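Local coordinates for protein tryptophan synthase alpha chain (Campylobacter jejuni, PDB 3THA) that probably cleaves indoleglycerol phosphate to indole and glyceraldehyde 3-phosphate, as the alpha subunit of tryptophan synthase in the last step of tryptophan synthesis, at residues F7-V17 with F197-G205. Residues are numbered along the deposited sequence; the frame is centred on the assembly and turned at random.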
loop_
_atom_site.group_PDB
_atom_site.type_symbol
_atom_site.label_atom_id
_atom_site.label_comp_id
_atom_site.label_asym_id
_atom_site.label_seq_id
_atom_site.Cartn_x
_atom_site.Cartn_y
_atom_site.Cartn_z
ATOM N N PHE B 7 -5.445 -17.613 19.644
ATOM C CA PHE B 7 -5.776 -17.920 18.273
ATOM C C PHE B 7 -5.821 -19.398 17.970
ATOM O O PHE B 7 -6.550 -19.835 17.068
ATOM C CB PHE B 7 -4.807 -17.237 17.310
ATOM C CG PHE B 7 -5.295 -15.932 16.785
ATOM C CD1 PHE B 7 -6.085 -15.876 15.658
ATOM C CD2 PHE B 7 -4.979 -14.746 17.434
ATOM C CE1 PHE B 7 -6.530 -14.631 15.166
ATOM C CE2 PHE B 7 -5.417 -13.511 16.946
ATOM C CZ PHE B 7 -6.169 -13.446 15.819
ATOM N N ARG B 8 -5.032 -20.167 18.712
ATOM C CA ARG B 8 -4.988 -21.604 18.516
ATOM C C ARG B 8 -6.345 -22.263 18.747
ATOM O O ARG B 8 -6.535 -23.490 18.458
ATOM C CB ARG B 8 -3.924 -22.211 19.419
ATOM C CG ARG B 8 -2.599 -22.273 18.747
ATOM C CD ARG B 8 -1.751 -23.459 19.223
ATOM N NE ARG B 8 -0.447 -23.346 18.586
ATOM C CZ ARG B 8 0.470 -22.448 18.928
ATOM N NH1 ARG B 8 0.251 -21.578 19.920
ATOM N NH2 ARG B 8 1.605 -22.409 18.255
ATOM N N LYS B 9 -7.276 -21.455 19.276
ATOM C CA LYS B 9 -8.675 -21.887 19.505
ATOM C C LYS B 9 -9.584 -21.751 18.278
ATOM O O LYS B 9 -10.772 -22.076 18.349
ATOM C CB LYS B 9 -9.288 -21.163 20.718
ATOM C CG LYS B 9 -9.224 -22.000 22.006
ATOM C CD LYS B 9 -9.035 -21.148 23.263
ATOM C CE LYS B 9 -8.304 -21.966 24.335
ATOM N NZ LYS B 9 -7.132 -21.197 24.887
ATOM N N PHE B 10 -9.018 -21.285 17.161
ATOM C CA PHE B 10 -9.792 -20.932 15.982
ATOM C C PHE B 10 -9.555 -21.828 14.783
ATOM O O PHE B 10 -10.156 -21.624 13.733
ATOM C CB PHE B 10 -9.552 -19.463 15.622
ATOM C CG PHE B 10 -10.328 -18.511 16.483
ATOM C CD1 PHE B 10 -9.764 -17.983 17.643
ATOM C CD2 PHE B 10 -11.648 -18.189 16.167
ATOM C CE1 PHE B 10 -10.499 -17.123 18.470
ATOM C CE2 PHE B 10 -12.384 -17.320 16.984
ATOM C CZ PHE B 10 -11.808 -16.784 18.140
ATOM N N TYR B 11 -8.711 -22.840 14.958
ATOM C CA TYR B 11 -8.326 -23.732 13.869
ATOM C C TYR B 11 -7.834 -25.078 14.413
ATOM O O TYR B 11 -7.483 -25.179 15.587
ATOM C CB TYR B 11 -7.266 -23.043 12.983
ATOM C CG TYR B 11 -5.882 -22.879 13.607
ATOM C CD1 TYR B 11 -5.551 -21.750 14.344
ATOM C CD2 TYR B 11 -4.911 -23.870 13.448
ATOM C CE1 TYR B 11 -4.260 -21.613 14.908
ATOM C CE2 TYR B 11 -3.649 -23.752 14.005
ATOM C CZ TYR B 11 -3.326 -22.622 14.728
ATOM O OH TYR B 11 -2.069 -22.537 15.262
ATOM N N LYS B 12 -7.812 -26.109 13.572
ATOM C CA LYS B 12 -7.461 -27.447 14.047
ATOM C C LYS B 12 -5.992 -27.824 13.799
ATOM O O LYS B 12 -5.220 -27.978 14.752
ATOM C CB LYS B 12 -8.417 -28.506 13.496
ATOM C CG LYS B 12 -9.914 -28.143 13.650
ATOM C CD LYS B 12 -10.828 -29.187 13.005
ATOM C CE LYS B 12 -12.271 -28.702 12.886
ATOM N NZ LYS B 12 -13.178 -29.815 12.398
ATOM N N GLU B 13 -5.599 -28.005 12.540
ATOM C CA GLU B 13 -4.183 -28.261 12.240
ATOM C C GLU B 13 -3.578 -26.946 11.786
ATOM O O GLU B 13 -2.723 -26.372 12.454
ATOM C CB GLU B 13 -4.016 -29.338 11.148
ATOM C CG GLU B 13 -3.575 -30.729 11.636
ATOM C CD GLU B 13 -2.182 -30.731 12.320
ATOM O OE1 GLU B 13 -1.228 -30.062 11.829
ATOM O OE2 GLU B 13 -2.046 -31.429 13.355
ATOM N N ASN B 14 -4.072 -26.445 10.664
ATOM C CA ASN B 14 -3.527 -25.251 10.051
ATOM C C ASN B 14 -4.632 -24.228 9.859
ATOM O O ASN B 14 -5.781 -24.594 9.670
ATOM C CB ASN B 14 -2.921 -25.610 8.715
ATOM C CG ASN B 14 -1.806 -24.736 8.365
ATOM O OD1 ASN B 14 -1.993 -23.742 7.669
ATOM N ND2 ASN B 14 -0.612 -25.064 8.855
ATOM N N ALA B 15 -4.295 -22.945 9.919
ATOM C CA ALA B 15 -5.334 -21.932 9.815
ATOM C C ALA B 15 -5.512 -21.462 8.401
ATOM O O ALA B 15 -4.535 -21.147 7.715
ATOM C CB ALA B 15 -5.057 -20.751 10.732
ATOM N N ASN B 16 -6.763 -21.411 7.959
ATOM C CA ASN B 16 -7.045 -20.712 6.731
ATOM C C ASN B 16 -7.409 -19.271 7.026
ATOM O O ASN B 16 -8.360 -19.006 7.759
ATOM C CB ASN B 16 -8.131 -21.417 5.950
ATOM C CG ASN B 16 -7.809 -22.858 5.712
ATOM O OD1 ASN B 16 -6.670 -23.206 5.446
ATOM N ND2 ASN B 16 -8.817 -23.716 5.807
ATOM N N VAL B 17 -6.620 -18.345 6.488
ATOM C CA VAL B 17 -6.796 -16.930 6.784
ATOM C C VAL B 17 -7.034 -16.242 5.470
ATOM O O VAL B 17 -6.379 -16.549 4.494
ATOM C CB VAL B 17 -5.535 -16.291 7.443
ATOM C CG1 VAL B 17 -5.820 -14.828 7.837
ATOM C CG2 VAL B 17 -5.119 -17.095 8.655
ATOM N N PHE B 197 11.692 -18.123 20.183
ATOM C CA PHE B 197 11.494 -16.852 20.905
ATOM C C PHE B 197 10.053 -16.663 21.414
ATOM O O PHE B 197 9.803 -15.929 22.395
ATOM C CB PHE B 197 11.839 -15.669 19.998
ATOM C CG PHE B 197 13.296 -15.607 19.587
ATOM C CD1 PHE B 197 14.313 -15.955 20.487
ATOM C CD2 PHE B 197 13.651 -15.163 18.317
ATOM C CE1 PHE B 197 15.669 -15.916 20.119
ATOM C CE2 PHE B 197 15.004 -15.100 17.939
ATOM C CZ PHE B 197 16.027 -15.484 18.856
ATOM N N THR B 198 9.102 -17.277 20.704
ATOM C CA THR B 198 7.694 -17.225 21.086
ATOM C C THR B 198 6.930 -18.515 20.806
ATOM O O THR B 198 7.317 -19.339 19.960
ATOM C CB THR B 198 6.927 -16.034 20.459
ATOM O OG1 THR B 198 5.665 -15.889 21.123
ATOM C CG2 THR B 198 6.700 -16.231 18.956
ATOM N N ASN B 199 5.825 -18.660 21.531
ATOM C CA ASN B 199 4.947 -19.811 21.400
ATOM C C ASN B 199 3.678 -19.548 20.566
ATOM O O ASN B 199 2.896 -20.480 20.303
ATOM C CB ASN B 199 4.622 -20.326 22.798
ATOM C CG ASN B 199 5.880 -20.761 23.546
ATOM O OD1 ASN B 199 6.179 -21.948 23.623
ATOM N ND2 ASN B 199 6.650 -19.785 24.055
ATOM N N LEU B 200 3.502 -18.290 20.149
ATOM C CA LEU B 200 2.308 -17.869 19.429
ATOM C C LEU B 200 2.297 -18.507 18.062
ATOM O O LEU B 200 3.377 -18.833 17.526
ATOM C CB LEU B 200 2.303 -16.359 19.226
ATOM C CG LEU B 200 2.167 -15.501 20.472
ATOM C CD1 LEU B 200 2.694 -14.138 20.113
ATOM C CD2 LEU B 200 0.696 -15.452 20.954
ATOM N N PRO B 201 1.090 -18.681 17.488
ATOM C CA PRO B 201 0.987 -19.199 16.135
ATOM C C PRO B 201 1.663 -18.320 15.061
ATOM O O PRO B 201 1.726 -17.086 15.173
ATOM C CB PRO B 201 -0.517 -19.328 15.916
ATOM C CG PRO B 201 -1.154 -18.535 17.012
ATOM C CD PRO B 201 -0.220 -18.601 18.150
ATOM N N ILE B 202 2.214 -18.983 14.050
ATOM C CA ILE B 202 2.877 -18.321 12.933
ATOM C C ILE B 202 2.081 -18.607 11.665
ATOM O O ILE B 202 1.787 -19.766 11.351
ATOM C CB ILE B 202 4.374 -18.780 12.828
ATOM C CG1 ILE B 202 5.048 -18.606 14.208
ATOM C CG2 ILE B 202 5.145 -17.968 11.748
ATOM C CD1 ILE B 202 6.313 -19.388 14.425
ATOM N N PHE B 203 1.668 -17.540 10.995
ATOM C CA PHE B 203 0.886 -17.572 9.761
ATOM C C PHE B 203 1.661 -16.862 8.660
ATOM O O PHE B 203 2.119 -15.738 8.855
ATOM C CB PHE B 203 -0.468 -16.851 9.911
ATOM C CG PHE B 203 -1.360 -17.359 11.038
ATOM C CD1 PHE B 203 -1.248 -18.632 11.551
ATOM C CD2 PHE B 203 -2.361 -16.546 11.541
ATOM C CE1 PHE B 203 -2.077 -19.065 12.590
ATOM C CE2 PHE B 203 -3.203 -16.977 12.584
ATOM C CZ PHE B 203 -3.056 -18.229 13.112
ATOM N N VAL B 204 1.793 -17.511 7.499
ATOM C CA VAL B 204 2.512 -16.938 6.373
ATOM C C VAL B 204 1.590 -16.377 5.302
ATOM O O VAL B 204 0.725 -17.085 4.796
ATOM C CB VAL B 204 3.419 -17.953 5.698
ATOM C CG1 VAL B 204 4.331 -17.226 4.733
ATOM C CG2 VAL B 204 4.251 -18.715 6.713
ATOM N N GLY B 205 1.808 -15.112 4.951
ATOM C CA GLY B 205 1.065 -14.424 3.912
ATOM C C GLY B 205 1.947 -13.632 2.956
ATOM O O GLY B 205 3.138 -13.372 3.241
#
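The backbone carbonyl oxygen Asn199 O is gripped by both terminal nitrogens of Arg8, at 2.9 Å from NH1 and 3.1 Å from NH2. The oxygen lies at the edge of the guanidinium, close to its plane, so the two N-H groups converge on it, each bond somewhat bent (148° at NH1). The two bonds join segments at the end of the TIM barrel where the strands begin: residues 7-14, ahead of the first strand (15-21), meet the loop leading into the seventh (202-205). An arginine suits this outer position: its long chain, bent at chi2, reaches the neighbouring loop while one guanidinium face rests on Pro201, with CD 3.5 Å from NH1. Asp222 OD2 lies near NH2 as a long, weak ion pair.

Farther in, the contact is apolar. Pro201, compact and rigid, offers its ring to three side chains: besides Arg8, CG meets CB of Phe7, an aromatic residue suited to this buried place, at 3.9 Å, and CB approaches Tyr11 OH at the edge of the phenol. Strands 15-21 and 202-205 are not neighbours in the sheet, since 223-226 runs between them, so their inward side chains meet across the barrel interior. There Phe203, a large flat residue, spans the distance from one strand to the other. Its edge is turned toward the face of Tyr11 in an offset edge-to-face pair, planes at 79°. Tyr11 CG sits between the backbone N and the carbonyl carbon (chi1 71°), which folds the ring back over Ala15, whose small CB lies over one face, toward the rim. The same methyl packs 3.9 Å from Phe203 CE1, while Phe167 and Ile44 also touch the Phe203 ring. Deeper still, branched Val17, whose side chain adjoins the predicted proton acceptor Glu46, presents a methyl to that ring, CG2 lying 4.0 Å from Phe203 CD2.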